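Sulfur carrier protein ThiS adenylyltransferase (Escherichia coli, PDB 1ZUD) catalyses the ATP-dependent adenylation of the C-terminal glycine carboxyl group of the sulfur carrier protein ThiS, a step of thiamine diphosphate biosynthesis. Local coordinates at residues Lys113-Asp124 with Ala138-Ala149; Leu57-Asn67 with Asp78-Gln88. One frame throughout, in Å; residues are numbered along the deposited sequence.

Contact 1 (Lys113-Asp124 with Ala138-Ala149); sequences KDAVARADVVLD and ACVALNTPLITA. With NA (sodium ion), chain J.
The parallel strands 121-124 and 146-149, joined by helix 129-141, form a beta-alpha-beta unit in the Rossmann-type sheet of ThiF, and a sodium ion is bound where helix 109-118 ends and T144 leads into the second strand. V122 sits at the centre of the strand pairing: its N donates to P145 O (3.0 Å) and its O accepts from I147 N (2.9 Å), the latter bond almost straight at 176°. D124 N extends the ladder to I147 O. On one sheet face V122, L146, D124 and T148 line up; D124 and T148 run side by side, with T148 OG1 3.0 Å from D124 OD2. That carboxylate is also held by R132 through a salt bridge and by T126. With its CG2 anti to the carbonyl carbon, V122 sets this methyl against both C139 SG and T144 CG2, each 3.8 Å away. L123 and I147 lie alongside each other on the other face.

Before the strands, V116 CG1 packs against the end of helix 129-141, which closes with a Schellman motif at N143. T144 follows directly; OG1 lies anti to the carbonyl carbon (chi1 -61°), which points it at the sodium, 2.4 Å away, joining the carbonyl oxygens of V116, A117 and A119 and two waters. The last turn of helix 109-118, A119 just after it and the T144 hydroxyl are thus tied to one cation.

Strand 30-34 flanks 121-124 on the side away from 146-149, helix 191-210 packs on V121, L123 and P145, and I135 of helix 129-141 lies against V122, D124 and L146.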
loop_
_atom_site.group_PDB
_atom_site.type_symbol
_atom_site.label_atom_id
_atom_site.label_comp_id
_atom_site.label_asym_id
_atom_site.label_seq_id
_atom_site.Cartn_x
_atom_site.Cartn_y
_atom_site.Cartn_z
ATOM N N LYS C 113 19.366 -21.199 6.940
ATOM C CA LYS C 113 20.651 -20.527 6.830
ATOM C C LYS C 113 21.210 -20.547 5.412
ATOM O O LYS C 113 21.770 -19.571 4.941
ATOM C CB LYS C 113 21.674 -21.177 7.784
ATOM C CG LYS C 113 21.474 -20.773 9.249
ATOM C CD LYS C 113 22.485 -21.509 10.117
ATOM C CE LYS C 113 22.656 -20.877 11.500
ATOM N NZ LYS C 113 21.660 -21.391 12.490
ATOM N N ASP C 114 21.058 -21.668 4.715
ATOM C CA ASP C 114 21.599 -21.745 3.394
ATOM C C ASP C 114 20.821 -20.869 2.424
ATOM O O ASP C 114 21.423 -20.252 1.529
ATOM C CB ASP C 114 21.621 -23.208 2.906
ATOM C CG ASP C 114 22.324 -23.362 1.559
ATOM O OD1 ASP C 114 21.631 -23.323 0.512
ATOM O OD2 ASP C 114 23.574 -23.501 1.538
ATOM N N ALA C 115 19.494 -20.805 2.587
ATOM C CA ALA C 115 18.697 -19.953 1.688
ATOM C C ALA C 115 18.977 -18.454 1.999
ATOM O O ALA C 115 19.073 -17.600 1.101
ATOM C CB ALA C 115 17.171 -20.262 1.879
ATOM N N VAL C 116 19.118 -18.131 3.268
ATOM C CA VAL C 116 19.414 -16.747 3.598
ATOM C C VAL C 116 20.777 -16.370 3.044
ATOM O O VAL C 116 20.958 -15.293 2.493
ATOM C CB VAL C 116 19.357 -16.549 5.135
ATOM C CG1 VAL C 116 19.894 -15.148 5.563
ATOM C CG2 VAL C 116 17.916 -16.669 5.549
ATOM N N ALA C 117 21.754 -17.259 3.156
ATOM C CA ALA C 117 23.105 -16.907 2.675
ATOM C C ALA C 117 23.120 -16.615 1.172
ATOM O O ALA C 117 23.713 -15.654 0.729
ATOM C CB ALA C 117 24.088 -18.025 3.003
ATOM N N ARG C 118 22.418 -17.434 0.402
ATOM C CA ARG C 118 22.339 -17.254 -1.054
ATOM C C ARG C 118 21.552 -16.024 -1.501
ATOM O O ARG C 118 21.853 -15.463 -2.536
ATOM C CB ARG C 118 21.684 -18.481 -1.675
ATOM C CG ARG C 118 22.573 -19.730 -1.589
ATOM C CD ARG C 118 21.855 -21.019 -2.074
ATOM N NE ARG C 118 22.724 -22.201 -1.999
ATOM C CZ ARG C 118 23.677 -22.493 -2.882
ATOM N NH1 ARG C 118 23.895 -21.701 -3.934
ATOM N NH2 ARG C 118 24.434 -23.568 -2.691
ATOM N N ALA C 119 20.574 -15.580 -0.713
ATOM C CA ALA C 119 19.761 -14.406 -1.110
ATOM C C ALA C 119 20.482 -13.068 -0.890
ATOM O O ALA C 119 21.295 -12.929 0.043
ATOM C CB ALA C 119 18.429 -14.381 -0.308
ATOM N N ASP C 120 20.211 -12.095 -1.762
ATOM C CA ASP C 120 20.749 -10.729 -1.547
ATOM C C ASP C 120 19.868 -10.005 -0.548
ATOM O O ASP C 120 20.287 -9.048 0.158
ATOM C CB ASP C 120 20.765 -9.967 -2.849
ATOM C CG ASP C 120 21.751 -10.569 -3.834
ATOM O OD1 ASP C 120 22.948 -10.628 -3.471
ATOM O OD2 ASP C 120 21.339 -10.998 -4.940
ATOM N N VAL C 121 18.615 -10.418 -0.487
ATOM C CA VAL C 121 17.694 -9.788 0.488
ATOM C C VAL C 121 16.600 -10.777 0.808
ATOM O O VAL C 121 16.188 -11.561 -0.059
ATOM C CB VAL C 121 17.052 -8.459 -0.057
ATOM C CG1 VAL C 121 16.292 -8.704 -1.354
ATOM C CG2 VAL C 121 16.060 -7.917 0.978
ATOM N N VAL C 122 16.119 -10.734 2.039
ATOM C CA VAL C 122 15.085 -11.680 2.452
ATOM C C VAL C 122 13.767 -10.943 2.753
ATOM O O VAL C 122 13.769 -9.871 3.396
ATOM C CB VAL C 122 15.558 -12.455 3.723
ATOM C CG1 VAL C 122 14.400 -13.372 4.300
ATOM C CG2 VAL C 122 16.805 -13.276 3.404
ATOM N N LEU C 123 12.648 -11.487 2.263
ATOM C CA LEU C 123 11.347 -10.903 2.625
ATOM C C LEU C 123 10.694 -11.864 3.595
ATOM O O LEU C 123 10.459 -13.056 3.266
ATOM C CB LEU C 123 10.401 -10.714 1.435
ATOM C CG LEU C 123 10.681 -9.865 0.217
ATOM C CD1 LEU C 123 9.384 -9.200 -0.313
ATOM C CD2 LEU C 123 11.725 -8.875 0.528
ATOM N N ASP C 124 10.472 -11.382 4.820
ATOM C CA ASP C 124 9.787 -12.178 5.847
ATOM C C ASP C 124 8.265 -11.921 5.692
ATOM O O ASP C 124 7.765 -10.873 6.042
ATOM C CB ASP C 124 10.228 -11.783 7.256
ATOM C CG ASP C 124 9.299 -12.327 8.358
ATOM O OD1 ASP C 124 8.508 -13.280 8.127
ATOM O OD2 ASP C 124 9.361 -11.779 9.485
ATOM N N ALA C 138 19.016 -15.414 11.575
ATOM C CA ALA C 138 19.815 -15.858 10.435
ATOM C C ALA C 138 20.284 -14.680 9.588
ATOM O O ALA C 138 21.433 -14.662 9.150
ATOM C CB ALA C 138 19.004 -16.844 9.522
ATOM N N CYS C 139 19.396 -13.704 9.337
ATOM C CA CYS C 139 19.790 -12.563 8.532
ATOM C C CYS C 139 20.919 -11.768 9.203
ATOM O O CYS C 139 21.862 -11.341 8.528
ATOM C CB CYS C 139 18.563 -11.632 8.295
ATOM S SG CYS C 139 17.414 -12.471 7.073
ATOM N N VAL C 140 20.805 -11.539 10.510
ATOM C CA VAL C 140 21.879 -10.763 11.158
ATOM C C VAL C 140 23.223 -11.541 11.116
ATOM O O VAL C 140 24.265 -10.974 10.766
ATOM C CB VAL C 140 21.516 -10.437 12.614
ATOM C CG1 VAL C 140 22.724 -9.795 13.351
ATOM C CG2 VAL C 140 20.292 -9.475 12.641
ATOM N N ALA C 141 23.173 -12.848 11.396
ATOM C CA ALA C 141 24.400 -13.666 11.414
ATOM C C ALA C 141 25.029 -13.763 10.038
ATOM O O ALA C 141 26.249 -13.912 9.907
ATOM C CB ALA C 141 24.107 -15.120 11.970
ATOM N N LEU C 142 24.204 -13.683 8.994
ATOM C CA LEU C 142 24.731 -13.808 7.643
ATOM C C LEU C 142 24.771 -12.461 6.973
ATOM O O LEU C 142 24.955 -12.372 5.757
ATOM C CB LEU C 142 23.874 -14.801 6.834
ATOM C CG LEU C 142 24.218 -16.310 6.674
ATOM C CD1 LEU C 142 25.459 -16.741 7.467
ATOM C CD2 LEU C 142 23.021 -17.158 7.044
ATOM N N ASN C 143 24.578 -11.393 7.751
ATOM C CA ASN C 143 24.692 -10.052 7.164
ATOM C C ASN C 143 23.832 -9.822 5.898
ATOM O O ASN C 143 24.303 -9.237 4.918
ATOM C CB ASN C 143 26.145 -9.858 6.799
ATOM C CG ASN C 143 26.691 -8.599 7.348
ATOM O OD1 ASN C 143 26.361 -8.219 8.476
ATOM N ND2 ASN C 143 27.521 -7.921 6.560
ATOM N N THR C 144 22.578 -10.277 5.917
ATOM C CA THR C 144 21.702 -10.158 4.736
ATOM C C THR C 144 20.522 -9.262 5.133
ATOM O O THR C 144 19.916 -9.479 6.175
ATOM C CB THR C 144 21.193 -11.581 4.330
ATOM O OG1 THR C 144 22.338 -12.397 3.984
ATOM C CG2 THR C 144 20.183 -11.532 3.154
ATOM N N PRO C 145 20.233 -8.217 4.329
ATOM C CA PRO C 145 19.134 -7.295 4.588
ATOM C C PRO C 145 17.831 -8.064 4.745
ATOM O O PRO C 145 17.586 -9.057 4.039
ATOM C CB PRO C 145 19.106 -6.395 3.335
ATOM C CG PRO C 145 20.440 -6.531 2.727
ATOM C CD PRO C 145 20.976 -7.883 3.087
ATOM N N LEU C 146 16.981 -7.591 5.639
ATOM C CA LEU C 146 15.704 -8.239 5.902
ATOM C C LEU C 146 14.545 -7.210 5.816
ATOM O O LEU C 146 14.571 -6.141 6.454
ATOM C CB LEU C 146 15.734 -8.939 7.306
ATOM C CG LEU C 146 14.406 -9.497 7.863
ATOM C CD1 LEU C 146 13.872 -10.592 6.946
ATOM C CD2 LEU C 146 14.589 -10.063 9.257
ATOM N N ILE C 147 13.546 -7.511 4.990
ATOM C CA ILE C 147 12.391 -6.616 4.869
ATOM C C ILE C 147 11.250 -7.397 5.449
ATOM O O ILE C 147 10.837 -8.425 4.913
ATOM C CB ILE C 147 12.139 -6.224 3.372
ATOM C CG1 ILE C 147 13.370 -5.476 2.843
ATOM C CG2 ILE C 147 10.892 -5.333 3.258
ATOM C CD1 ILE C 147 13.426 -5.265 1.301
ATOM N N THR C 148 10.690 -6.898 6.534
ATOM C CA THR C 148 9.648 -7.647 7.192
ATOM C C THR C 148 8.361 -6.892 7.321
ATOM O O THR C 148 8.369 -5.693 7.540
ATOM C CB THR C 148 10.130 -8.112 8.658
ATOM O OG1 THR C 148 9.068 -8.823 9.316
ATOM C CG2 THR C 148 10.500 -6.879 9.538
ATOM N N ALA C 149 7.245 -7.598 7.229
ATOM C CA ALA C 149 5.940 -6.923 7.361
ATOM C C ALA C 149 4.918 -7.869 7.962
ATOM O O ALA C 149 5.130 -9.053 7.985
ATOM C CB ALA C 149 5.461 -6.412 5.975
HETATM NA NA NA J . 22.645 -13.629 1.919
HETATM O O HOH W 1 24.773 -14.052 3.211
HETATM O O HOH W 2 24.067 -12.001 0.846
#

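Contact 2 (Leu57-Asn67 with Asp78-Gln88); sequences LADDDDVHLSN and DIDRPKSQVSQ
K83 leaves the first turn of helix 83-94 with CG anti to its carbonyl carbon (chi1 -83°) and every later torsion extended, which carries its amine past D59 and D61 to N67; N67, with CG also anti to the carbonyl carbon (chi1 -67°), meets it from the opposite direction. The segments belong to the nucleotide site of the Rossmann-type fold, where D59, which follows A58 of strand 54-58, and K83 bind ATP. NZ makes a weak hydrogen bond to N67 OD1 (3.2 Å) and a hydrogen bond to Q71 OE1, and donates to a water 2.7 Å from NZ that in turn donates to D59 OD1 and D61 OD1. The charges of K83 and the two aspartates therefore meet through water, D61 OD1 standing 4.3 Å from NZ. D59 OD2, crossed obliquely by the aliphatic part of K83, takes the backbone N of D61 in an Asx turn, while OD1 also accepts from L36 N. N67 OD1 further receives H64 N from above its carbonyl plane. Replacing N67 by an alanine removes the amide, and H64 N would probably be left without this acceptor while the K83 amine, with one bond fewer, would be freer to swing.

The loops are laced together by backbone bonds: K83 N to D61 O (2.9 Å, 171°), V63 N to R81 O (2.8 Å) and D80 N to V63 O. Between them V63 lies over the type II turn D78-R81, its CG2 reaching K83 CG, and I79 CD1 packs on L65, which also touches R8 of the second subunit. A second water donates to V63 O at 2.8 Å, on the same oxygen that accepts D80 N.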
loop_
_atom_site.group_PDB
_atom_site.type_symbol
_atom_site.label_atom_id
_atom_site.label_comp_id
_atom_site.label_asym_id
_atom_site.label_seq_id
_atom_site.Cartn_x
_atom_site.Cartn_y
_atom_site.Cartn_z
ATOM N N LEU C 57 10.978 -19.158 -3.453
ATOM C CA LEU C 57 9.644 -19.070 -2.867
ATOM C C LEU C 57 9.493 -20.230 -1.923
ATOM O O LEU C 57 9.417 -21.363 -2.348
ATOM C CB LEU C 57 8.610 -19.127 -4.024
ATOM C CG LEU C 57 8.934 -18.230 -5.271
ATOM C CD1 LEU C 57 8.420 -18.842 -6.590
ATOM C CD2 LEU C 57 8.303 -16.848 -5.078
ATOM N N ALA C 58 9.412 -19.933 -0.639
ATOM C CA ALA C 58 9.327 -20.989 0.372
ATOM C C ALA C 58 7.989 -20.920 1.117
ATOM O O ALA C 58 7.589 -19.845 1.604
ATOM C CB ALA C 58 10.531 -20.816 1.378
ATOM N N ASP C 59 7.287 -22.048 1.205
ATOM C CA ASP C 59 6.037 -22.086 1.977
ATOM C C ASP C 59 5.719 -23.568 2.204
ATOM O O ASP C 59 6.011 -24.393 1.349
ATOM C CB ASP C 59 4.880 -21.396 1.216
ATOM C CG ASP C 59 3.614 -21.126 2.116
ATOM O OD1 ASP C 59 3.431 -20.000 2.678
ATOM O OD2 ASP C 59 2.786 -22.058 2.261
ATOM N N ASP C 60 5.146 -23.900 3.353
ATOM C CA ASP C 60 4.822 -25.284 3.606
ATOM C C ASP C 60 3.326 -25.607 3.490
ATOM O O ASP C 60 2.954 -26.712 3.828
ATOM C CB ASP C 60 5.316 -25.702 4.990
ATOM C CG ASP C 60 4.545 -25.010 6.115
ATOM O OD1 ASP C 60 3.811 -24.014 5.860
ATOM O OD2 ASP C 60 4.682 -25.465 7.270
ATOM N N ASP C 61 2.486 -24.682 3.008
ATOM C CA ASP C 61 1.040 -24.934 2.935
ATOM C C ASP C 61 0.537 -25.367 1.558
ATOM O O ASP C 61 1.264 -25.295 0.614
ATOM C CB ASP C 61 0.275 -23.673 3.313
ATOM C CG ASP C 61 0.390 -23.340 4.795
ATOM O OD1 ASP C 61 0.753 -22.185 5.117
ATOM O OD2 ASP C 61 0.104 -24.229 5.635
ATOM N N ASP C 62 -0.717 -25.822 1.495
ATOM C CA ASP C 62 -1.405 -26.179 0.248
ATOM C C ASP C 62 -2.496 -25.084 0.090
ATOM O O ASP C 62 -2.939 -24.490 1.068
ATOM C CB ASP C 62 -2.091 -27.570 0.353
ATOM C CG ASP C 62 -1.075 -28.750 0.304
ATOM O OD1 ASP C 62 0.024 -28.622 -0.288
ATOM O OD2 ASP C 62 -1.379 -29.828 0.859
ATOM N N VAL C 63 -2.940 -24.812 -1.125
ATOM C CA VAL C 63 -3.966 -23.802 -1.290
ATOM C C VAL C 63 -5.311 -24.252 -0.686
ATOM O O VAL C 63 -5.738 -25.399 -0.852
ATOM C CB VAL C 63 -4.135 -23.454 -2.785
ATOM C CG1 VAL C 63 -5.233 -22.392 -2.946
ATOM C CG2 VAL C 63 -2.724 -22.966 -3.371
ATOM N N HIS C 64 -5.993 -23.343 0.010
ATOM C CA HIS C 64 -7.301 -23.663 0.608
ATOM C C HIS C 64 -8.247 -22.624 0.059
ATOM O O HIS C 64 -7.816 -21.511 -0.239
ATOM C CB HIS C 64 -7.234 -23.568 2.136
ATOM C CG HIS C 64 -6.206 -24.473 2.745
ATOM N ND1 HIS C 64 -6.227 -25.844 2.581
ATOM C CD2 HIS C 64 -5.087 -24.198 3.461
ATOM C CE1 HIS C 64 -5.162 -26.372 3.161
ATOM N NE2 HIS C 64 -4.454 -25.394 3.700
ATOM N N LEU C 65 -9.549 -22.937 0.014
ATOM C CA LEU C 65 -10.514 -22.000 -0.543
ATOM C C LEU C 65 -10.509 -20.656 0.193
ATOM O O LEU C 65 -10.627 -19.608 -0.436
ATOM C CB LEU C 65 -11.937 -22.620 -0.495
ATOM C CG LEU C 65 -13.105 -21.680 -0.754
ATOM C CD1 LEU C 65 -12.994 -21.102 -2.211
ATOM C CD2 LEU C 65 -14.415 -22.458 -0.536
ATOM N N SER C 66 -10.395 -20.695 1.521
ATOM C CA SER C 66 -10.415 -19.450 2.299
ATOM C C SER C 66 -9.188 -18.534 2.060
ATOM O O SER C 66 -9.176 -17.378 2.473
ATOM C CB SER C 66 -10.544 -19.766 3.785
ATOM O OG SER C 66 -9.337 -20.324 4.237
ATOM N N ASN C 67 -8.165 -19.055 1.405
ATOM C CA ASN C 67 -6.972 -18.274 1.033
ATOM C C ASN C 67 -7.237 -17.231 -0.051
ATOM O O ASN C 67 -6.613 -16.173 -0.084
ATOM C CB ASN C 67 -5.902 -19.179 0.392
ATOM C CG ASN C 67 -5.305 -20.194 1.350
ATOM O OD1 ASN C 67 -4.579 -21.072 0.903
ATOM N ND2 ASN C 67 -5.593 -20.071 2.661
ATOM N N ASP C 78 -6.463 -24.174 -8.129
ATOM C CA ASP C 78 -5.277 -24.608 -7.419
ATOM C C ASP C 78 -5.568 -25.181 -6.058
ATOM O O ASP C 78 -4.638 -25.565 -5.368
ATOM C CB ASP C 78 -4.315 -23.439 -7.220
ATOM C CG ASP C 78 -3.878 -22.831 -8.540
ATOM O OD1 ASP C 78 -3.496 -23.597 -9.446
ATOM O OD2 ASP C 78 -3.922 -21.588 -8.671
ATOM N N ILE C 79 -6.830 -25.220 -5.633
ATOM C CA ILE C 79 -7.106 -25.721 -4.295
ATOM C C ILE C 79 -6.536 -27.129 -4.056
ATOM O O ILE C 79 -6.616 -27.991 -4.917
ATOM C CB ILE C 79 -8.621 -25.616 -3.996
ATOM C CG1 ILE C 79 -8.976 -24.129 -3.833
ATOM C CG2 ILE C 79 -9.029 -26.539 -2.829
ATOM C CD1 ILE C 79 -10.483 -23.812 -4.018
ATOM N N ASP C 80 -5.911 -27.316 -2.885
ATOM C CA ASP C 80 -5.279 -28.564 -2.477
ATOM C C ASP C 80 -3.883 -28.809 -3.041
ATOM O O ASP C 80 -3.228 -29.762 -2.668
ATOM C CB ASP C 80 -6.170 -29.797 -2.746
ATOM C CG ASP C 80 -7.443 -29.805 -1.908
ATOM O OD1 ASP C 80 -7.451 -29.233 -0.793
ATOM O OD2 ASP C 80 -8.446 -30.399 -2.367
ATOM N N ARG C 81 -3.400 -27.928 -3.899
ATOM C CA ARG C 81 -2.058 -28.099 -4.439
ATOM C C ARG C 81 -1.012 -27.329 -3.587
ATOM O O ARG C 81 -1.362 -26.344 -2.919
ATOM C CB ARG C 81 -2.078 -27.645 -5.892
ATOM C CG ARG C 81 -3.112 -28.426 -6.781
ATOM C CD ARG C 81 -3.010 -27.885 -8.254
ATOM N NE ARG C 81 -1.622 -27.972 -8.769
ATOM C CZ ARG C 81 -1.073 -27.131 -9.656
ATOM N NH1 ARG C 81 -1.786 -26.126 -10.152
ATOM N NH2 ARG C 81 0.206 -27.258 -10.020
ATOM N N PRO C 82 0.266 -27.776 -3.581
ATOM C CA PRO C 82 1.346 -27.122 -2.788
ATOM C C PRO C 82 1.561 -25.656 -3.200
ATOM O O PRO C 82 1.753 -25.383 -4.369
ATOM C CB PRO C 82 2.593 -27.972 -3.092
ATOM C CG PRO C 82 1.989 -29.315 -3.679
ATOM C CD PRO C 82 0.791 -28.875 -4.431
ATOM N N LYS C 83 1.585 -24.731 -2.223
ATOM C CA LYS C 83 1.719 -23.319 -2.544
ATOM C C LYS C 83 2.965 -22.907 -3.292
ATOM O O LYS C 83 2.882 -22.077 -4.211
ATOM C CB LYS C 83 1.566 -22.438 -1.295
ATOM C CG LYS C 83 0.122 -22.152 -0.943
ATOM C CD LYS C 83 0.009 -21.176 0.226
ATOM C CE LYS C 83 -1.405 -21.225 0.752
ATOM N NZ LYS C 83 -1.620 -20.379 1.968
ATOM N N SER C 84 4.125 -23.444 -2.913
ATOM C CA SER C 84 5.354 -23.034 -3.612
ATOM C C SER C 84 5.369 -23.521 -5.075
ATOM O O SER C 84 5.844 -22.821 -5.984
ATOM C CB SER C 84 6.609 -23.500 -2.829
ATOM O OG SER C 84 6.838 -24.885 -2.971
ATOM N N GLN C 85 4.802 -24.696 -5.318
ATOM C CA GLN C 85 4.758 -25.233 -6.684
ATOM C C GLN C 85 3.817 -24.424 -7.561
ATOM O O GLN C 85 4.156 -24.079 -8.703
ATOM C CB GLN C 85 4.312 -26.698 -6.650
ATOM C CG GLN C 85 3.887 -27.303 -8.013
ATOM C CD GLN C 85 3.303 -28.728 -7.857
ATOM O OE1 GLN C 85 2.263 -29.057 -8.444
ATOM N NE2 GLN C 85 3.970 -29.564 -7.067
ATOM N N VAL C 86 2.608 -24.169 -7.048
ATOM C CA VAL C 86 1.597 -23.378 -7.747
ATOM C C VAL C 86 2.154 -21.971 -8.043
ATOM O O VAL C 86 1.975 -21.438 -9.135
ATOM C CB VAL C 86 0.287 -23.234 -6.862
ATOM C CG1 VAL C 86 -0.643 -22.189 -7.439
ATOM C CG2 VAL C 86 -0.445 -24.598 -6.747
ATOM N N SER C 87 2.798 -21.365 -7.047
ATOM C CA SER C 87 3.389 -20.023 -7.175
ATOM C C SER C 87 4.456 -20.014 -8.271
ATOM O O SER C 87 4.475 -19.121 -9.116
ATOM C CB SER C 87 4.046 -19.588 -5.831
ATOM O OG SER C 87 3.066 -19.372 -4.802
ATOM N N GLN C 88 5.343 -21.009 -8.249
ATOM C CA GLN C 88 6.401 -21.115 -9.272
ATOM C C GLN C 88 5.732 -21.243 -10.647
ATOM O O GLN C 88 6.124 -20.545 -11.587
ATOM C CB GLN C 88 7.281 -22.361 -8.975
ATOM C CG GLN C 88 8.384 -22.761 -10.004
ATOM C CD GLN C 88 9.093 -24.060 -9.597
ATOM O OE1 GLN C 88 8.451 -25.092 -9.353
ATOM N NE2 GLN C 88 10.422 -24.010 -9.499
HETATM O O HOH W 3 0.648 -19.864 3.336
HETATM O O HOH W 4 -6.870 -27.390 0.795
#

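Both segments of contact 2 come earlier in the chain than either segment of contact 1, and the contacts reach the same mixed sheet, in its parallel part, without touching: their centres lie 23 Å apart and their nearest atoms about 7 Å. Strand 30-34 stands between them, pairing with 54-58 on one side and 121-124 on the other. Contact 2 supplies D59 and K83 to the ATP site directly. Contact 1 lies close by, the D124 side chain about 6 Å from that of T131, an ATP-binding residue, while D61 of contact 2 is about 6 Å from D127. Residues 127-131, in the loop after strand 121-124 and the start of helix 129-141, are probably brought near the site this way.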